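Long-range contacts in putative 4-amino-4-deoxychorismate lyase (Thermus thermophilus, PDB 2ZGI), which binds pyridoxal 5'-phosphate and probably acts as a lyase, perhaps on 4-amino-4-deoxychorismate, within the class-IV aminotransferase family: residues D[172-177]-D[198-203]; D[26-31]-D[81-86]. All blocks are in the same frame, centred on the assembly; numbering follows the deposited sequence. Where two conformers were deposited one is given.

Contact 1 (D[172-177]-D[198-203])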
ATOM      1  N   THR D 172      -4.698   6.201  31.345  1.00 45.05           N
ATOM      2  CA  THR D 172      -5.735   5.681  30.462  0.50 44.27           C
ATOM      3  C   THR D 172      -5.271   4.446  29.677  1.00 43.39           C
ATOM      4  O   THR D 172      -4.140   4.387  29.175  1.00 43.05           O
ATOM      5  CB  THR D 172      -6.279   6.790  29.524  0.50 44.38           C
ATOM      6  OG1 THR D 172      -6.856   6.215  28.343  0.50 44.29           O
ATOM      7  CG2 THR D 172      -5.169   7.718  29.130  0.50 44.71           C
ATOM      8  N   LEU D 173      -6.151   3.456  29.612  1.00 42.20           N
ATOM      9  CA  LEU D 173      -5.916   2.235  28.848  1.00 40.02           C
ATOM     10  C   LEU D 173      -6.690   2.323  27.545  1.00 38.66           C
ATOM     11  O   LEU D 173      -7.915   2.472  27.541  1.00 39.20           O
ATOM     12  CB  LEU D 173      -6.374   1.016  29.653  1.00 39.70           C
ATOM     13  CG  LEU D 173      -6.161  -0.390  29.086  1.00 39.66           C
ATOM     14  CD1 LEU D 173      -4.722  -0.855  29.232  1.00 37.77           C
ATOM     15  CD2 LEU D 173      -7.117  -1.343  29.788  1.00 39.29           C
ATOM     16  N   TYR D 174      -5.966   2.232  26.437  1.00 37.16           N
ATOM     17  CA  TYR D 174      -6.551   2.231  25.105  1.00 35.50           C
ATOM     18  C   TYR D 174      -6.648   0.829  24.529  1.00 34.31           C
ATOM     19  O   TYR D 174      -5.681   0.062  24.570  1.00 33.23           O
ATOM     20  CB  TYR D 174      -5.712   3.086  24.161  1.00 35.60           C
ATOM     21  CG  TYR D 174      -5.555   4.496  24.669  1.00 37.84           C
ATOM     22  CD1 TYR D 174      -6.523   5.468  24.390  1.00 38.51           C
ATOM     23  CD2 TYR D 174      -4.455   4.854  25.456  1.00 39.10           C
ATOM     24  CE1 TYR D 174      -6.380   6.778  24.859  1.00 40.21           C
ATOM     25  CE2 TYR D 174      -4.302   6.164  25.932  1.00 41.65           C
ATOM     26  CZ  TYR D 174      -5.273   7.115  25.632  1.00 42.42           C
ATOM     27  OH  TYR D 174      -5.126   8.407  26.102  1.00 44.67           O
ATOM     28  N   LEU D 175      -7.819   0.502  24.002  1.00 33.28           N
ATOM     29  CA  LEU D 175      -7.988  -0.728  23.237  1.00 33.07           C
ATOM     30  C   LEU D 175      -7.883  -0.392  21.758  1.00 32.83           C
ATOM     31  O   LEU D 175      -8.596   0.494  21.235  1.00 31.96           O
ATOM     32  CB  LEU D 175      -9.324  -1.414  23.550  1.00 33.64           C
ATOM     33  CG  LEU D 175      -9.809  -1.484  25.010  1.00 34.49           C
ATOM     34  CD1 LEU D 175     -10.935  -2.516  25.117  1.00 35.41           C
ATOM     35  CD2 LEU D 175      -8.694  -1.781  26.033  1.00 33.52           C
ATOM     36  N   LEU D 176      -6.968  -1.081  21.079  1.00 32.03           N
ATOM     37  CA  LEU D 176      -6.653  -0.751  19.696  1.00 31.62           C
ATOM     38  C   LEU D 176      -7.730  -1.358  18.810  1.00 31.93           C
ATOM     39  O   LEU D 176      -7.937  -2.581  18.851  1.00 31.91           O
ATOM     40  CB  LEU D 176      -5.265  -1.291  19.306  1.00 31.79           C
ATOM     41  CG  LEU D 176      -4.030  -0.410  19.565  1.00 31.93           C
ATOM     42  CD1 LEU D 176      -3.941   0.055  21.005  1.00 31.58           C
ATOM     43  CD2 LEU D 176      -2.769  -1.165  19.195  1.00 32.58           C
ATOM     44  N   GLU D 177      -8.413  -0.525  18.022  1.00 30.11           N
ATOM     45  CA  GLU D 177      -9.487  -1.013  17.161  1.00 30.15           C
ATOM     46  C   GLU D 177      -8.962  -1.609  15.868  1.00 29.06           C
ATOM     47  O   GLU D 177      -7.789  -1.458  15.545  1.00 28.87           O
ATOM     48  CB  GLU D 177     -10.489   0.103  16.824  1.00 30.20           C
ATOM     49  CG  GLU D 177     -11.104   0.740  18.023  1.00 34.37           C
ATOM     50  CD  GLU D 177     -11.985   1.924  17.674  1.00 37.41           C
ATOM     51  OE1 GLU D 177     -11.873   2.489  16.565  1.00 38.18           O
ATOM     52  OE2 GLU D 177     -12.809   2.285  18.536  1.00 43.39           O
ATOM     53  N   ARG D 198      -9.301   5.008  33.402  1.00 46.00           N
ATOM     54  CA  ARG D 198     -10.112   5.392  32.260  1.00 46.23           C
ATOM     55  C   ARG D 198      -9.765   4.478  31.090  1.00 44.97           C
ATOM     56  O   ARG D 198      -8.626   4.018  30.970  1.00 44.65           O
ATOM     57  CB  ARG D 198      -9.833   6.852  31.887  1.00 47.02           C
ATOM     58  CG  ARG D 198     -10.702   7.417  30.765  1.00 49.96           C
ATOM     59  CD  ARG D 198     -10.417   8.903  30.555  1.00 55.50           C
ATOM     60  NE  ARG D 198      -9.107   9.142  29.944  1.00 58.39           N
ATOM     61  CZ  ARG D 198      -8.928   9.596  28.703  1.00 60.74           C
ATOM     62  NH1 ARG D 198      -9.978   9.868  27.933  1.00 61.55           N
ATOM     63  NH2 ARG D 198      -7.698   9.787  28.230  1.00 61.45           N
ATOM     64  N   VAL D 199     -10.754   4.212  30.240  1.00 44.25           N
ATOM     65  CA  VAL D 199     -10.578   3.322  29.099  1.00 43.34           C
ATOM     66  C   VAL D 199     -11.167   3.934  27.823  1.00 43.18           C
ATOM     67  O   VAL D 199     -12.345   4.332  27.782  1.00 43.91           O
ATOM     68  CB  VAL D 199     -11.183   1.911  29.377  1.00 43.30           C
ATOM     69  CG1 VAL D 199     -11.355   1.108  28.078  1.00 42.94           C
ATOM     70  CG2 VAL D 199     -10.305   1.155  30.350  1.00 43.33           C
ATOM     71  N   GLU D 200     -10.339   4.022  26.793  1.00 42.33           N
ATOM     72  CA  GLU D 200     -10.772   4.496  25.482  1.00 41.73           C
ATOM     73  C   GLU D 200     -10.428   3.494  24.387  1.00 40.54           C
ATOM     74  O   GLU D 200      -9.451   2.763  24.509  1.00 39.36           O
ATOM     75  CB  GLU D 200     -10.078   5.807  25.147  1.00 42.36           C
ATOM     76  CG  GLU D 200     -10.482   6.988  26.013  1.00 45.64           C
ATOM     77  CD  GLU D 200     -10.209   8.296  25.300  1.00 49.99           C
ATOM     78  OE1 GLU D 200     -11.021   8.665  24.409  1.00 51.42           O
ATOM     79  OE2 GLU D 200      -9.173   8.943  25.614  1.00 50.55           O
ATOM     80  N   ARG D 201     -11.214   3.516  23.309  1.00 39.33           N
ATOM     81  CA  ARG D 201     -11.000   2.696  22.109  1.00 38.92           C
ATOM     82  C   ARG D 201     -10.610   3.635  20.975  1.00 38.23           C
ATOM     83  O   ARG D 201     -11.166   4.731  20.871  1.00 37.83           O
ATOM     84  CB  ARG D 201     -12.290   1.958  21.726  1.00 38.74           C
ATOM     85  CG  ARG D 201     -12.914   1.167  22.877  1.00 40.31           C
ATOM     86  CD  ARG D 201     -14.293   0.635  22.529  1.00 43.19           C
ATOM     87  NE  ARG D 201     -14.869  -0.086  23.668  1.00 46.32           N
ATOM     88  CZ  ARG D 201     -14.605  -1.359  23.973  1.00 46.27           C
ATOM     89  NH1 ARG D 201     -13.779  -2.081  23.220  1.00 44.20           N
ATOM     90  NH2 ARG D 201     -15.183  -1.912  25.035  1.00 47.89           N
ATOM     91  N   GLY D 202      -9.663   3.216  20.134  1.00 37.18           N
ATOM     92  CA  GLY D 202      -9.287   4.017  18.957  1.00 35.72           C
ATOM     93  C   GLY D 202      -8.514   3.260  17.905  1.00 34.60           C
ATOM     94  O   GLY D 202      -8.093   2.119  18.128  1.00 34.46           O
ATOM     95  N   LEU D 203      -8.347   3.870  16.739  1.00 32.97           N
ATOM     96  CA  LEU D 203      -7.433   3.365  15.748  1.00 31.84           C
ATOM     97  C   LEU D 203      -6.116   4.087  15.918  1.00 31.96           C
ATOM     98  O   LEU D 203      -6.080   5.329  15.946  1.00 30.85           O
ATOM     99  CB  LEU D 203      -7.980   3.595  14.347  1.00 32.18           C
ATOM    100  CG  LEU D 203      -9.133   2.711  13.912  1.00 32.48           C
ATOM    101  CD1 LEU D 203      -9.937   3.371  12.784  1.00 33.16           C
ATOM    102  CD2 LEU D 203      -8.579   1.316  13.501  1.00 31.47           C
TER
HETATM  103  O   HOH W   1     -13.664   4.649  18.878  1.00 49.24           O
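L173 and L175 join V199 and R201 in a parallel strand pairing, the two parallel strands of a beta-alpha-beta unit in which helix 183-194 makes the crossover between strand 172-176 and strand 198-202, the latter an outermost strand of the mixed sheet within the chain. The backbone ladder is regular: L173 N donates to R198 O at 2.9 Å, E200 N to L173 O, L175 N to E200 O, G202 N to L175 O, and E177 N closes it on G202 O at 2.7 Å. On the helix side, L173 CB lies 4.0 Å from V199 CG2, while L175 rests on A189 and sends CD1 to within 3.4 Å of R201 NH1. R201 runs extended from CG to NE alongside L175, and its guanidinium forms a salt bridge with E186 of the crossover helix, tying the edge strand to it. On the other face, Y174 lies beside E200, with CE1 3.6 Å from OE2, the ring and carboxylate planes 44° apart. Within its own strand E200 OE2 also pairs with R198 NH1, a salt bridge whose hydrogen bond is weak. The R198 chain bends at chi3 (71°), which lays the guanidinium with one face toward T172 OG1, R198 NH2 being 3.4 Å from T172 CG2. Beyond the last pair, E177 reaches across the edge strand, its CG 3.3 Å from G202 O and its carboxylate passing close by the CA of G202. Cutting E177 back to an alanine is likely to bare the G202 backbone and to remove this strand's end of the water contact with R201 O. That water lies between E177 OE2 and R201 O, 3.2 Å from the latter.

Contact 2 (D[26-31]-D[81-86]); sequences TTLRAE and LRFTVG
T26 and F83 face each other as a hydrogen-bonded antiparallel pair, and both backbone bonds of the pair are made: T26 N donates to F83 O at 2.9 Å and F83 N to T26 O at 3.0 Å. Two residues on, L28 and L81 repeat the exchange. L81 N meets L28 O at 2.8 Å in an almost straight bond (176°), and L28 N donates in turn to L81 O. Between the two rings of bonds lies the non-hydrogen-bonded pair T27 and R82, where T27 CG2 packs on R82 CG.

The polar side chains find their partners away from the opposite strand. The T26 hydroxyl is turned away from the backbone N (chi1 -165°) toward R44 and H41, and it is hydrogen-bonded to both, which leaves CG2 at the edge of the F83 ring. R82 NE donates to T84 OG1 at 2.7 Å, with a weak second bond from NH2, and Y19 of a neighbouring subunit makes a cation-pi contact with this arginine. R29 grips one oxygen of E31 through both NE and NH2; that OE2 also accepts from A242 N. The apolar face is closed by L28 CD1, 3.6 Å from F83 CD2, beneath helix 38-51.

These are central strands of a four-stranded antiparallel sheet. R44, the partner of the T26 hydroxyl, binds the cofactor, and the side chain of T27 comes within about 5 Å of the bound pyridoxal phosphate. The pairing thus lies just behind the cofactor site of this class-IV aminotransferase-type fold, with T26 a second-shell partner of R44.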
ATOM      1  N   THR D  26     -12.971 -20.785  18.588  1.00 22.57           N
ATOM      2  CA  THR D  26     -12.560 -20.040  19.750  1.00 23.32           C
ATOM      3  C   THR D  26     -11.688 -20.930  20.628  1.00 24.38           C
ATOM      4  O   THR D  26     -11.808 -22.162  20.595  1.00 24.99           O
ATOM      5  CB  THR D  26     -13.775 -19.466  20.522  1.00 23.22           C
ATOM      6  OG1 THR D  26     -13.312 -18.462  21.432  1.00 25.31           O
ATOM      7  CG2 THR D  26     -14.528 -20.586  21.319  1.00 19.81           C
ATOM      8  N   THR D  27     -10.791 -20.319  21.391  1.00 25.05           N
ATOM      9  CA  THR D  27      -9.902 -21.082  22.241  1.00 25.84           C
ATOM     10  C   THR D  27     -10.008 -20.570  23.679  1.00 26.65           C
ATOM     11  O   THR D  27      -9.941 -19.354  23.934  1.00 26.08           O
ATOM     12  CB  THR D  27      -8.439 -21.073  21.734  1.00 26.58           C
ATOM     13  OG1 THR D  27      -7.844 -19.807  22.005  1.00 30.90           O
ATOM     14  CG2 THR D  27      -8.378 -21.302  20.279  1.00 25.79           C
ATOM     15  N   LEU D  28     -10.192 -21.503  24.609  1.00 26.83           N
ATOM     16  CA  LEU D  28     -10.468 -21.193  26.007  1.00 27.64           C
ATOM     17  C   LEU D  28      -9.402 -21.787  26.890  1.00 27.89           C
ATOM     18  O   LEU D  28      -8.704 -22.738  26.492  1.00 28.33           O
ATOM     19  CB  LEU D  28     -11.783 -21.819  26.474  1.00 27.40           C
ATOM     20  CG  LEU D  28     -13.084 -21.565  25.739  1.00 30.03           C
ATOM     21  CD1 LEU D  28     -13.215 -22.584  24.629  1.00 30.62           C
ATOM     22  CD2 LEU D  28     -14.267 -21.655  26.739  1.00 30.33           C
ATOM     23  N   ARG D  29      -9.297 -21.241  28.104  1.00 27.42           N
ATOM     24  CA  ARG D  29      -8.467 -21.827  29.146  1.00 27.57           C
ATOM     25  C   ARG D  29      -9.384 -22.366  30.234  1.00 27.89           C
ATOM     26  O   ARG D  29     -10.357 -21.705  30.578  1.00 27.85           O
ATOM     27  CB  ARG D  29      -7.508 -20.787  29.727  1.00 28.23           C
ATOM     28  CG  ARG D  29      -6.390 -21.434  30.517  1.00 29.12           C
ATOM     29  CD  ARG D  29      -5.305 -20.452  30.902  1.00 30.07           C
ATOM     30  NE  ARG D  29      -5.684 -19.533  31.978  1.00 29.61           N
ATOM     31  CZ  ARG D  29      -5.935 -18.242  31.792  1.00 30.43           C
ATOM     32  NH1 ARG D  29      -5.875 -17.730  30.573  1.00 32.12           N
ATOM     33  NH2 ARG D  29      -6.268 -17.466  32.840  1.00 32.75           N
ATOM     34  N   ALA D  30      -9.103 -23.570  30.742  1.00 27.58           N
ATOM     35  CA  ALA D  30      -9.802 -24.098  31.920  1.00 27.63           C
ATOM     36  C   ALA D  30      -8.803 -24.158  33.048  1.00 28.43           C
ATOM     37  O   ALA D  30      -7.658 -24.575  32.832  1.00 29.23           O
ATOM     38  CB  ALA D  30     -10.396 -25.503  31.663  1.00 27.40           C
ATOM     39  N   GLU D  31      -9.208 -23.702  34.231  1.00 27.74           N
ATOM     40  CA  GLU D  31      -8.337 -23.773  35.388  1.00 27.74           C
ATOM     41  C   GLU D  31      -8.989 -24.669  36.409  1.00 27.76           C
ATOM     42  O   GLU D  31     -10.146 -24.448  36.776  1.00 26.82           O
ATOM     43  CB  GLU D  31      -8.027 -22.379  35.950  1.00 27.80           C
ATOM     44  CG  GLU D  31      -7.228 -21.511  34.944  1.00 28.49           C
ATOM     45  CD  GLU D  31      -7.027 -20.073  35.353  1.00 32.79           C
ATOM     46  OE1 GLU D  31      -7.711 -19.582  36.273  1.00 33.11           O
ATOM     47  OE2 GLU D  31      -6.146 -19.430  34.743  1.00 34.62           O
ATOM     48  N   LEU D  81      -8.618 -25.391  25.525  1.00 26.92           N
ATOM     49  CA  LEU D  81      -9.736 -25.965  24.822  1.00 26.19           C
ATOM     50  C   LEU D  81      -9.909 -25.234  23.530  1.00 26.20           C
ATOM     51  O   LEU D  81      -9.589 -24.046  23.419  1.00 25.84           O
ATOM     52  CB  LEU D  81     -11.033 -25.805  25.657  1.00 26.80           C
ATOM     53  CG  LEU D  81     -11.020 -26.265  27.112  1.00 26.75           C
ATOM     54  CD1 LEU D  81     -12.257 -25.735  27.871  1.00 29.02           C
ATOM     55  CD2 LEU D  81     -11.053 -27.774  27.083  1.00 29.19           C
ATOM     56  N   ARG D  82     -10.454 -25.932  22.550  1.00 25.81           N
ATOM     57  CA  ARG D  82     -10.767 -25.307  21.308  1.00 26.12           C
ATOM     58  C   ARG D  82     -12.063 -25.829  20.715  1.00 25.56           C
ATOM     59  O   ARG D  82     -12.253 -27.054  20.601  1.00 26.72           O
ATOM     60  CB  ARG D  82      -9.621 -25.577  20.364  1.00 26.45           C
ATOM     61  CG  ARG D  82      -9.640 -24.716  19.152  1.00 29.01           C
ATOM     62  CD  ARG D  82      -8.883 -25.457  18.102  1.00 33.92           C
ATOM     63  NE  ARG D  82      -9.538 -25.224  16.855  1.00 38.83           N
ATOM     64  CZ  ARG D  82      -9.206 -24.235  16.049  1.00 36.34           C
ATOM     65  NH1 ARG D  82      -8.198 -23.461  16.396  1.00 36.08           N
ATOM     66  NH2 ARG D  82      -9.863 -24.057  14.920  1.00 31.12           N
ATOM     67  N   PHE D  83     -12.940 -24.904  20.315  1.00 24.86           N
ATOM     68  CA  PHE D  83     -14.234 -25.230  19.740  1.00 24.40           C
ATOM     69  C   PHE D  83     -14.247 -24.649  18.340  1.00 24.79           C
ATOM     70  O   PHE D  83     -14.010 -23.471  18.169  1.00 23.58           O
ATOM     71  CB  PHE D  83     -15.387 -24.578  20.525  1.00 24.85           C
ATOM     72  CG  PHE D  83     -15.592 -25.115  21.933  1.00 26.96           C
ATOM     73  CD1 PHE D  83     -15.581 -26.482  22.199  1.00 30.00           C
ATOM     74  CD2 PHE D  83     -15.914 -24.243  22.969  1.00 31.30           C
ATOM     75  CE1 PHE D  83     -15.815 -26.965  23.493  1.00 31.65           C
ATOM     76  CE2 PHE D  83     -16.163 -24.726  24.274  1.00 31.16           C
ATOM     77  CZ  PHE D  83     -16.102 -26.082  24.525  1.00 30.19           C
ATOM     78  N   THR D  84     -14.525 -25.473  17.339  1.00 24.12           N
ATOM     79  CA  THR D  84     -14.447 -25.038  15.937  1.00 24.51           C
ATOM     80  C   THR D  84     -15.762 -25.395  15.242  1.00 24.84           C
ATOM     81  O   THR D  84     -16.257 -26.522  15.389  1.00 25.88           O
ATOM     82  CB  THR D  84     -13.259 -25.700  15.201  1.00 23.93           C
ATOM     83  OG1 THR D  84     -12.077 -25.526  15.978  1.00 22.89           O
ATOM     84  CG2 THR D  84     -13.038 -25.092  13.803  1.00 23.63           C
ATOM     85  N   VAL D  85     -16.306 -24.432  14.512  1.00 23.88           N
ATOM     86  CA  VAL D  85     -17.491 -24.603  13.693  1.00 23.97           C
ATOM     87  C   VAL D  85     -17.206 -24.481  12.179  1.00 24.77           C
ATOM     88  O   VAL D  85     -16.631 -23.485  11.702  1.00 23.62           O
ATOM     89  CB  VAL D  85     -18.576 -23.570  14.076  1.00 23.92           C
ATOM     90  CG1 VAL D  85     -19.778 -23.693  13.172  1.00 24.06           C
ATOM     91  CG2 VAL D  85     -19.000 -23.754  15.562  1.00 24.08           C
ATOM     92  N   GLY D  86     -17.633 -25.491  11.430  1.00 24.68           N
ATOM     93  CA  GLY D  86     -17.799 -25.359   9.984  1.00 26.19           C
ATOM     94  C   GLY D  86     -19.107 -26.041   9.614  1.00 28.46           C
ATOM     95  O   GLY D  86     -19.773 -26.630  10.493  1.00 28.04           O
TER

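How the contacts relate
Each contact pairs two strands, but they belong to separate sheets on opposite sides of the chain's centre: contact 2 lies in the four-stranded antiparallel sheet, contact 1 at one edge of the mixed sheet. Their centres are 26 Å apart and their nearest atoms about 16 Å, so neither touches the other. Along the chain they come in series, contact 2 closing before contact 1 opens, both within the class-IV aminotransferase region. The cofactor is approached from both sheets. Contact 2 lies nearer and meets its site through T26 and R44; in contact 1 the side chain of L175 is about 10 Å from it, and the crossover helix 183-194 begins with the cofactor-binding I183 and T184.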